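Local atomic coordinates of glutamate receptor kainate-like protein (Pleurobrachia bachei, PDB entry 4ZDM), a protein that binds glycine in its ligand-binding domain and, as a ctenophore ionotropic glutamate receptor subunit, probably couples that binding to opening of an ion channel. Residues D63-G68 / E75-I80; M90-L95 / L217-R222; Y139-V144 / V187-I192. One frame throughout, in Å; residues are numbered along the deposited sequence.

All three contacts are largely buried and all reach the bound glycine, but from different parts of the clamshell-shaped ligand-binding domain. Contacts 1 and 2 belong to one lobe and touch each other: L79 and I80 of contact 1 pack on I91 and V93 of contact 2, and F66 also meets V93. Contact 3 lies in the other lobe, its centre about 23 Å from that of contact 2, though E191 approaches L217 across the pocket. Contact 1 joins a loop to the segment leading into helix 78-84 through carboxylate, amide and backbone bonds, with D63, K65 and N77 partly exposed. Contact 2 is an antiparallel, wholly buried strand pair; contact 3 is a parallel pair with exposed Q140 at its outer end.

Contact 1. Residues D63-G68 / E75-I80; sequences DLKFGG and EWNGLI. With GLY (glycine), chain B.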
loop_
_atom_site.group_PDB
_atom_site.type_symbol
_atom_site.label_atom_id
_atom_site.label_comp_id
_atom_site.label_asym_id
_atom_site.label_seq_id
_atom_site.Cartn_x
_atom_site.Cartn_y
_atom_site.Cartn_z
ATOM N N ASP A 63 -13.029 -6.885 -9.051
ATOM C CA ASP A 63 -14.094 -7.854 -9.279
ATOM C C ASP A 63 -15.352 -7.664 -8.445
ATOM O O ASP A 63 -16.349 -8.361 -8.681
ATOM C CB ASP A 63 -13.535 -9.277 -9.127
ATOM C CG ASP A 63 -13.134 -9.680 -7.699
ATOM O OD1 ASP A 63 -13.471 -8.920 -6.759
ATOM O OD2 ASP A 63 -12.466 -10.749 -7.606
ATOM N N LEU A 64 -15.321 -6.688 -7.530
ATOM C CA LEU A 64 -16.437 -6.337 -6.686
ATOM C C LEU A 64 -17.014 -7.550 -5.930
ATOM O O LEU A 64 -18.200 -7.603 -5.564
ATOM C CB LEU A 64 -17.494 -5.628 -7.522
ATOM C CG LEU A 64 -17.167 -4.183 -7.879
ATOM C CD1 LEU A 64 -18.207 -3.703 -8.899
ATOM C CD2 LEU A 64 -17.153 -3.278 -6.657
ATOM N N LYS A 65 -16.145 -8.492 -5.562
ATOM C CA LYS A 65 -16.535 -9.679 -4.809
ATOM C C LYS A 65 -16.048 -9.618 -3.357
ATOM O O LYS A 65 -14.975 -9.080 -3.083
ATOM C CB LYS A 65 -15.978 -10.952 -5.439
ATOM C CG LYS A 65 -16.564 -11.267 -6.861
ATOM C CD LYS A 65 -15.882 -12.407 -7.472
ATOM C CE LYS A 65 -16.434 -12.659 -8.879
ATOM N NZ LYS A 65 -15.632 -13.723 -9.537
ATOM N N PHE A 66 -16.840 -10.149 -2.440
ATOM C CA PHE A 66 -16.414 -10.133 -1.032
ATOM C C PHE A 66 -15.287 -11.107 -0.811
ATOM O O PHE A 66 -14.251 -10.771 -0.250
ATOM C CB PHE A 66 -17.611 -10.418 -0.118
ATOM C CG PHE A 66 -18.422 -9.199 0.186
ATOM C CD1 PHE A 66 -19.232 -8.593 -0.780
ATOM C CD2 PHE A 66 -18.370 -8.590 1.432
ATOM C CE1 PHE A 66 -19.912 -7.412 -0.479
ATOM C CE2 PHE A 66 -19.096 -7.441 1.721
ATOM C CZ PHE A 66 -19.861 -6.852 0.733
ATOM N N GLY A 67 -15.412 -12.311 -1.294
ATOM C CA GLY A 67 -14.320 -13.243 -1.223
ATOM C C GLY A 67 -14.801 -14.649 -1.146
ATOM O O GLY A 67 -15.354 -15.127 -0.159
ATOM N N GLY A 68 -14.530 -15.368 -2.226
ATOM C CA GLY A 68 -14.699 -16.805 -2.265
ATOM C C GLY A 68 -13.404 -17.478 -2.734
ATOM O O GLY A 68 -12.575 -16.786 -3.332
ATOM N N GLU A 75 -7.397 -20.679 -4.433
ATOM C CA GLU A 75 -7.130 -19.225 -4.596
ATOM C C GLU A 75 -8.332 -18.292 -4.475
ATOM O O GLU A 75 -9.264 -18.233 -5.281
ATOM C CB GLU A 75 -6.487 -18.915 -5.930
ATOM C CG GLU A 75 -4.987 -19.133 -5.939
ATOM C CD GLU A 75 -4.317 -18.380 -7.063
ATOM O OE1 GLU A 75 -4.995 -18.108 -8.079
ATOM O OE2 GLU A 75 -3.122 -18.038 -6.930
ATOM N N TRP A 76 -8.180 -17.384 -3.535
ATOM C CA TRP A 76 -9.262 -16.441 -3.261
ATOM C C TRP A 76 -9.439 -15.350 -4.308
ATOM O O TRP A 76 -8.505 -15.051 -5.084
ATOM C CB TRP A 76 -8.953 -15.789 -1.917
ATOM C CG TRP A 76 -9.072 -16.710 -0.747
ATOM C CD1 TRP A 76 -8.065 -17.404 -0.164
ATOM C CD2 TRP A 76 -10.255 -17.044 -0.025
ATOM N NE1 TRP A 76 -8.542 -18.145 0.861
ATOM C CE2 TRP A 76 -9.887 -17.938 0.985
ATOM C CE3 TRP A 76 -11.593 -16.654 -0.125
ATOM C CZ2 TRP A 76 -10.812 -18.483 1.874
ATOM C CZ3 TRP A 76 -12.512 -17.187 0.753
ATOM C CH2 TRP A 76 -12.138 -18.097 1.724
ATOM N N ASN A 77 -10.605 -14.713 -4.316
ATOM C CA ASN A 77 -10.875 -13.529 -5.119
ATOM C C ASN A 77 -11.361 -12.393 -4.216
ATOM O O ASN A 77 -11.253 -12.502 -2.973
ATOM C CB ASN A 77 -11.915 -13.862 -6.222
ATOM C CG ASN A 77 -13.220 -14.336 -5.663
ATOM O OD1 ASN A 77 -13.583 -13.996 -4.548
ATOM N ND2 ASN A 77 -13.955 -15.158 -6.438
ATOM N N GLY A 78 -11.769 -11.275 -4.797
ATOM C CA GLY A 78 -12.421 -10.226 -4.042
ATOM C C GLY A 78 -11.550 -9.543 -3.014
ATOM O O GLY A 78 -10.316 -9.394 -3.159
ATOM N N LEU A 79 -12.198 -9.109 -1.944
ATOM C CA LEU A 79 -11.511 -8.404 -0.878
ATOM C C LEU A 79 -10.420 -9.260 -0.248
ATOM O O LEU A 79 -9.369 -8.775 0.136
ATOM C CB LEU A 79 -12.487 -8.019 0.212
ATOM C CG LEU A 79 -13.555 -6.987 -0.158
ATOM C CD1 LEU A 79 -14.758 -7.033 0.796
ATOM C CD2 LEU A 79 -12.942 -5.627 -0.136
ATOM N N ILE A 80 -10.699 -10.548 -0.097
ATOM C CA ILE A 80 -9.747 -11.444 0.566
ATOM C C ILE A 80 -8.508 -11.620 -0.284
ATOM O O ILE A 80 -7.398 -11.616 0.288
ATOM C CB ILE A 80 -10.450 -12.764 0.950
ATOM C CG1 ILE A 80 -11.583 -12.445 1.947
ATOM C CG2 ILE A 80 -9.460 -13.785 1.537
ATOM C CD1 ILE A 80 -12.382 -13.595 2.410
HETATM N N GLY B . -20.977 -9.699 4.384
HETATM C CA GLY B . -20.794 -10.515 3.156
HETATM C C GLY B . -19.568 -11.359 3.150
HETATM O O GLY B . -19.357 -12.181 2.245
HETATM O OXT GLY B . -18.704 -11.241 4.072
HETATM O O HOH W 1 -12.794 -15.465 -9.294
#
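The amide of N77 lies against G68 and crosses the aliphatic stem of K65 at about a right angle, K65 CD lying 3.5 Å from N77 ND2. N77 CG sits between its own backbone N and carbonyl carbon (chi1 60°), which turns OD1 onto G68 N in an almost straight 2.9 Å hydrogen bond. N77 N returns a bond to G68 O, closing a ring of two bonds; ND2 is hydrogen-bonded to S146 OG and donates to a water that K65 NZ reaches only weakly. The D63 carboxylate works with both oxygens. OD1 takes K65 N from above the carboxylate plane, an Asx turn, while the syn lone pair of OD2 receives G78 N at 2.9 Å. An alanine at D63 would remove both acceptors and is likely to leave G78 N without its mate and the bend before K65 less fixed. Next along, L79 N donates to K65 O at 3.0 Å, and G78 CA presses on the same oxygen, where a side chain would clash; the positive phi of G78 also favours glycine. W76 turns its ring edge to G67 O, while its NE1 bonds D104. F66 sets out away from residues 75-80, yet its ring atom CD2 comes within 4.0 Å of L79 CD1; its CB lies 3.4 Å from O of the bound glycine, and R147 makes a cation-pi contact with its ring. Carboxylate and carbonyl oxygens thus take up the amide hydrogens of G78 and L79, consistent with a firmly set loop that presents F66 to the ligand.

Contact 2. Residues M90-L95 / L217-R222; sequences MIVVAL and LAFGLR. With GLY (glycine), chain B.
G220 O is gripped twice from strand 90-92: I91 N donates to it at 2.8 Å, in the carbonyl plane, and M90 CA brings up its hydrogen at a CA-to-oxygen distance of 3.2 Å. The bond from G220 N to I91 O completes this antiparallel hydrogen-bonded pair. A second such pair, L95 with A218, follows after a shift of two residues in register. The chain turns a corner at V93 to make that step, a beta bulge; A94, at the centre of an inverse gamma turn, delivers its carbonyl oxygen to the amino group of the bound glycine at 2.7 Å. Strand 205-221 thereby pairs with both 90-92 and 94-96 in the ligand-binding fold of ionotropic glutamate receptors, next to the pocket. Beside the bulge, the F219 ring packs against V92. V92 CG1 stands over the centre of that ring, 3.9 Å from the centroid, a CH-pi contact. M90 has CG opposite its backbone N (chi1 -179°), which carries SD to 4.0 Å from F219 CD2, a Met-aromatic contact approached obliquely; L221 lies alongside the same methionine, its CD1 3.9 Å from SD. On the face where I91 and L95 project, L95 CD2 rests on G220 CA at 4.0 Å, and a side chain at G220 would run into that methyl. Helix 40-52 packs on F219 and V92, and M235 of helix 228-240 also meets F219.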
loop_
_atom_site.group_PDB
_atom_site.type_symbol
_atom_site.label_atom_id
_atom_site.label_comp_id
_atom_site.label_asym_id
_atom_site.label_seq_id
_atom_site.Cartn_x
_atom_site.Cartn_y
_atom_site.Cartn_z
ATOM N N MET A 90 -6.316 -4.302 5.720
ATOM C CA MET A 90 -7.433 -4.709 6.535
ATOM C C MET A 90 -8.691 -4.549 5.715
ATOM O O MET A 90 -8.789 -3.582 4.951
ATOM C CB MET A 90 -7.493 -3.885 7.857
ATOM C CG MET A 90 -8.610 -4.282 8.762
ATOM S SD MET A 90 -8.420 -3.673 10.476
ATOM C CE MET A 90 -8.480 -1.952 10.219
ATOM N N ILE A 91 -9.618 -5.479 5.852
ATOM C CA ILE A 91 -10.912 -5.419 5.156
ATOM C C ILE A 91 -11.911 -4.835 6.106
ATOM O O ILE A 91 -12.048 -5.327 7.225
ATOM C CB ILE A 91 -11.330 -6.805 4.718
ATOM C CG1 ILE A 91 -10.350 -7.398 3.723
ATOM C CG2 ILE A 91 -12.763 -6.780 4.192
ATOM C CD1 ILE A 91 -10.556 -8.905 3.469
ATOM N N VAL A 92 -12.628 -3.780 5.680
ATOM C CA VAL A 92 -13.524 -3.046 6.594
ATOM C C VAL A 92 -14.969 -3.005 6.146
ATOM O O VAL A 92 -15.741 -2.207 6.704
ATOM C CB VAL A 92 -12.960 -1.629 6.871
ATOM C CG1 VAL A 92 -11.555 -1.728 7.512
ATOM C CG2 VAL A 92 -12.954 -0.755 5.635
ATOM N N VAL A 93 -15.381 -3.905 5.270
ATOM C CA VAL A 93 -16.796 -4.251 5.129
ATOM C C VAL A 93 -17.226 -5.000 6.379
ATOM O O VAL A 93 -16.386 -5.306 7.251
ATOM C CB VAL A 93 -17.075 -5.084 3.899
ATOM C CG1 VAL A 93 -16.633 -4.336 2.602
ATOM C CG2 VAL A 93 -16.447 -6.481 3.941
ATOM N N ALA A 94 -18.512 -5.334 6.472
ATOM C CA ALA A 94 -18.974 -6.284 7.465
ATOM C C ALA A 94 -18.686 -7.646 6.895
ATOM O O ALA A 94 -19.448 -8.254 6.119
ATOM C CB ALA A 94 -20.470 -6.072 7.760
ATOM N N LEU A 95 -17.478 -8.113 7.221
ATOM C CA LEU A 95 -16.972 -9.352 6.634
ATOM C C LEU A 95 -17.359 -10.526 7.497
ATOM O O LEU A 95 -17.022 -10.599 8.692
ATOM C CB LEU A 95 -15.452 -9.305 6.471
ATOM C CG LEU A 95 -14.863 -10.367 5.564
ATOM C CD1 LEU A 95 -15.244 -10.160 4.104
ATOM C CD2 LEU A 95 -13.349 -10.444 5.719
ATOM N N LEU A 217 -19.845 -10.740 12.150
ATOM C CA LEU A 217 -19.461 -9.769 11.133
ATOM C C LEU A 217 -18.318 -8.977 11.715
ATOM O O LEU A 217 -18.474 -8.401 12.803
ATOM C CB LEU A 217 -20.634 -8.850 10.781
ATOM C CG LEU A 217 -21.779 -9.590 10.081
ATOM C CD1 LEU A 217 -23.059 -8.778 10.187
ATOM C CD2 LEU A 217 -21.448 -9.798 8.642
ATOM N N ALA A 218 -17.186 -8.916 11.031
ATOM C CA ALA A 218 -15.963 -8.353 11.598
ATOM C C ALA A 218 -15.105 -7.746 10.527
ATOM O O ALA A 218 -15.447 -7.784 9.341
ATOM C CB ALA A 218 -15.225 -9.471 12.359
ATOM N N PHE A 219 -13.952 -7.204 10.895
ATOM C CA PHE A 219 -12.933 -6.805 9.928
ATOM C C PHE A 219 -12.006 -7.974 9.675
ATOM O O PHE A 219 -11.830 -8.864 10.518
ATOM C CB PHE A 219 -12.164 -5.588 10.418
ATOM C CG PHE A 219 -12.966 -4.284 10.482
ATOM C CD1 PHE A 219 -14.242 -4.165 9.987
ATOM C CD2 PHE A 219 -12.345 -3.164 11.018
ATOM C CE1 PHE A 219 -14.908 -2.911 10.047
ATOM C CE2 PHE A 219 -13.006 -1.926 11.069
ATOM C CZ PHE A 219 -14.256 -1.807 10.594
ATOM N N GLY A 220 -11.375 -7.986 8.499
ATOM C CA GLY A 220 -10.439 -9.017 8.086
ATOM C C GLY A 220 -8.998 -8.538 8.111
ATOM O O GLY A 220 -8.741 -7.421 7.641
ATOM N N LEU A 221 -8.077 -9.385 8.607
ATOM C CA LEU A 221 -6.672 -9.031 8.715
ATOM C C LEU A 221 -5.845 -10.215 8.314
ATOM O O LEU A 221 -6.308 -11.356 8.434
ATOM C CB LEU A 221 -6.247 -8.654 10.145
ATOM C CG LEU A 221 -6.846 -7.355 10.730
ATOM C CD1 LEU A 221 -8.246 -7.531 11.208
ATOM C CD2 LEU A 221 -5.973 -6.887 11.897
ATOM N N ARG A 222 -4.635 -9.992 7.823
ATOM C CA ARG A 222 -3.720 -11.115 7.618
ATOM C C ARG A 222 -3.392 -11.750 8.959
ATOM O O ARG A 222 -3.372 -11.100 9.996
ATOM C CB ARG A 222 -2.427 -10.660 6.896
ATOM C CG ARG A 222 -2.638 -10.326 5.441
ATOM C CD ARG A 222 -1.319 -9.943 4.773
ATOM N NE ARG A 222 -0.788 -8.682 5.258
ATOM C CZ ARG A 222 -1.197 -7.496 4.800
ATOM N NH1 ARG A 222 -2.093 -7.421 3.849
ATOM N NH2 ARG A 222 -0.696 -6.375 5.324
HETATM N N GLY B . -20.977 -9.699 4.384
HETATM C CA GLY B . -20.794 -10.515 3.156
HETATM C C GLY B . -19.568 -11.359 3.150
HETATM O O GLY B . -19.357 -12.181 2.245
HETATM O OXT GLY B . -18.704 -11.241 4.072
#

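Contact 3. Residues Y139-V144 / V187-I192; sequences YQWGVV and VFIDEI. With GLY (glycine), chain B.
This is a parallel strand pair in the lobe that meets the ligand through E191, with W141 set beside V187 and G142 beside F188. Its hydrogen bonds zigzag along the strands: V187 N to Q140 O at 2.8 Å, G142 N to V187 O, and a straight one from I189 N to G142 O at 3.1 Å. W141 and V187 project to one face, CB to CB at 3.9 Å; the indole then leads away, its NE1 bonding I164 O. On the other face, a chi1 of -174° swings the F188 ring out beside its own carbonyl carbon, edge on to the neighbouring strand: CD1 is 3.5 Å from G142 O and CZ is 3.7 Å from V144 CG2. D190 CB lies above one face of that ring, toward its rim. Beyond I189 the strands part, and a water takes V144 N at 2.9 Å, close to I189 O and D190 OD2; that carboxylate makes a salt bridge with R147. Farther on, the extended side chain of E191 takes the ligand amino group on OE1 at 2.8 Å, while S96 and N148 hold OE2. Strand 169-171 hydrogen-bonds through its backbone to W141 and V143, and L119 of strand 112-121 does so to F188. Helix 174-182 packs on F188 and D190, while I208 and F212 of strand 205-221 meet V187 and I189.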
loop_
_atom_site.group_PDB
_atom_site.type_symbol
_atom_site.label_atom_id
_atom_site.label_comp_id
_atom_site.label_asym_id
_atom_site.label_seq_id
_atom_site.Cartn_x
_atom_site.Cartn_y
_atom_site.Cartn_z
ATOM N N TYR A 139 -41.029 -21.711 -6.594
ATOM C CA TYR A 139 -40.038 -20.664 -6.371
ATOM C C TYR A 139 -38.663 -21.094 -6.799
ATOM O O TYR A 139 -38.224 -22.195 -6.474
ATOM C CB TYR A 139 -39.986 -20.300 -4.906
ATOM C CG TYR A 139 -41.263 -19.734 -4.388
ATOM C CD1 TYR A 139 -41.569 -18.396 -4.555
ATOM C CD2 TYR A 139 -42.186 -20.554 -3.756
ATOM C CE1 TYR A 139 -42.768 -17.874 -4.085
ATOM C CE2 TYR A 139 -43.385 -20.045 -3.281
ATOM C CZ TYR A 139 -43.667 -18.711 -3.451
ATOM O OH TYR A 139 -44.851 -18.219 -2.966
ATOM N N GLN A 140 -38.002 -20.212 -7.543
ATOM C CA GLN A 140 -36.554 -20.260 -7.689
ATOM C C GLN A 140 -35.926 -19.681 -6.419
ATOM O O GLN A 140 -36.575 -18.994 -5.643
ATOM C CB GLN A 140 -36.073 -19.440 -8.876
ATOM C CG GLN A 140 -36.500 -19.994 -10.233
ATOM C CD GLN A 140 -35.887 -19.195 -11.350
ATOM O OE1 GLN A 140 -36.386 -18.131 -11.699
ATOM N NE2 GLN A 140 -34.759 -19.670 -11.875
ATOM N N TRP A 141 -34.651 -19.976 -6.208
ATOM C CA TRP A 141 -33.931 -19.275 -5.151
ATOM C C TRP A 141 -32.508 -18.999 -5.595
ATOM O O TRP A 141 -32.000 -19.607 -6.523
ATOM C CB TRP A 141 -33.952 -20.075 -3.857
ATOM C CG TRP A 141 -33.273 -21.416 -3.897
ATOM C CD1 TRP A 141 -31.988 -21.681 -3.495
ATOM C CD2 TRP A 141 -33.826 -22.669 -4.304
ATOM N NE1 TRP A 141 -31.706 -23.009 -3.637
ATOM C CE2 TRP A 141 -32.823 -23.640 -4.134
ATOM C CE3 TRP A 141 -35.078 -23.066 -4.808
ATOM C CZ2 TRP A 141 -33.021 -24.979 -4.451
ATOM C CZ3 TRP A 141 -35.262 -24.400 -5.118
ATOM C CH2 TRP A 141 -34.242 -25.337 -4.915
ATOM N N GLY A 142 -31.862 -18.041 -4.929
ATOM C CA GLY A 142 -30.572 -17.560 -5.328
ATOM C C GLY A 142 -29.667 -17.089 -4.202
ATOM O O GLY A 142 -30.129 -16.720 -3.146
ATOM N N VAL A 143 -28.375 -17.114 -4.491
ATOM C CA VAL A 143 -27.322 -16.619 -3.599
ATOM C C VAL A 143 -26.320 -15.852 -4.444
ATOM O O VAL A 143 -26.195 -16.114 -5.666
ATOM C CB VAL A 143 -26.625 -17.764 -2.810
ATOM C CG1 VAL A 143 -27.583 -18.432 -1.917
ATOM C CG2 VAL A 143 -25.945 -18.739 -3.727
ATOM N N VAL A 144 -25.579 -14.939 -3.829
ATOM C CA VAL A 144 -24.495 -14.214 -4.493
ATOM C C VAL A 144 -23.239 -15.053 -4.596
ATOM O O VAL A 144 -22.796 -15.638 -3.618
ATOM C CB VAL A 144 -24.152 -12.923 -3.783
ATOM C CG1 VAL A 144 -23.169 -12.088 -4.544
ATOM C CG2 VAL A 144 -25.388 -12.104 -3.514
ATOM N N VAL A 187 -36.648 -16.580 -4.130
ATOM C CA VAL A 187 -36.214 -16.483 -2.741
ATOM C C VAL A 187 -34.728 -16.129 -2.730
ATOM O O VAL A 187 -33.912 -16.863 -3.282
ATOM C CB VAL A 187 -36.461 -17.779 -1.967
ATOM C CG1 VAL A 187 -35.953 -17.676 -0.572
ATOM C CG2 VAL A 187 -37.969 -18.107 -1.936
ATOM N N PHE A 188 -34.406 -14.998 -2.139
ATOM C CA PHE A 188 -33.019 -14.574 -1.992
ATOM C C PHE A 188 -32.562 -14.944 -0.611
ATOM O O PHE A 188 -33.161 -14.534 0.384
ATOM C CB PHE A 188 -32.892 -13.067 -2.236
ATOM C CG PHE A 188 -31.465 -12.534 -2.257
ATOM C CD1 PHE A 188 -30.426 -13.246 -2.814
ATOM C CD2 PHE A 188 -31.195 -11.270 -1.786
ATOM C CE1 PHE A 188 -29.143 -12.730 -2.802
ATOM C CE2 PHE A 188 -29.901 -10.744 -1.815
ATOM C CZ PHE A 188 -28.887 -11.481 -2.328
ATOM N N ILE A 189 -31.497 -15.738 -0.539
ATOM C CA ILE A 189 -30.943 -16.164 0.735
ATOM C C ILE A 189 -29.664 -15.352 0.990
ATOM O O ILE A 189 -28.670 -15.550 0.286
ATOM C CB ILE A 189 -30.656 -17.669 0.791
ATOM C CG1 ILE A 189 -31.927 -18.483 0.532
ATOM C CG2 ILE A 189 -30.050 -17.992 2.142
ATOM C CD1 ILE A 189 -31.651 -19.960 0.250
ATOM N N ASP A 190 -29.725 -14.446 1.952
ATOM C CA ASP A 190 -28.567 -13.602 2.256
ATOM C C ASP A 190 -28.599 -13.211 3.726
ATOM O O ASP A 190 -29.125 -13.942 4.540
ATOM C CB ASP A 190 -28.513 -12.422 1.290
ATOM C CG ASP A 190 -27.099 -11.864 1.121
ATOM O OD1 ASP A 190 -26.675 -11.024 1.917
ATOM O OD2 ASP A 190 -26.419 -12.278 0.168
ATOM N N GLU A 191 -27.939 -12.116 4.075
ATOM C CA GLU A 191 -27.557 -11.867 5.462
ATOM C C GLU A 191 -28.413 -10.853 6.167
ATOM O O GLU A 191 -28.597 -9.728 5.706
ATOM C CB GLU A 191 -26.101 -11.375 5.550
ATOM C CG GLU A 191 -25.103 -12.352 4.894
ATOM C CD GLU A 191 -23.638 -11.934 5.068
ATOM O OE1 GLU A 191 -23.392 -10.735 5.367
ATOM O OE2 GLU A 191 -22.771 -12.842 4.922
ATOM N N ILE A 192 -28.868 -11.223 7.358
ATOM C CA ILE A 192 -29.449 -10.283 8.284
ATOM C C ILE A 192 -28.288 -9.793 9.141
ATOM O O ILE A 192 -27.317 -10.511 9.295
ATOM C CB ILE A 192 -30.546 -10.929 9.138
ATOM C CG1 ILE A 192 -29.942 -12.069 9.947
ATOM C CG2 ILE A 192 -31.704 -11.458 8.254
ATOM C CD1 ILE A 192 -30.522 -12.252 11.273
HETATM N N GLY B . -20.977 -9.699 4.384
HETATM C CA GLY B . -20.794 -10.515 3.156
HETATM C C GLY B . -19.568 -11.359 3.150
HETATM O O GLY B . -19.357 -12.181 2.245
HETATM O OXT GLY B . -18.704 -11.241 4.072
HETATM O O HOH W 2 -26.394 -14.604 -1.045
#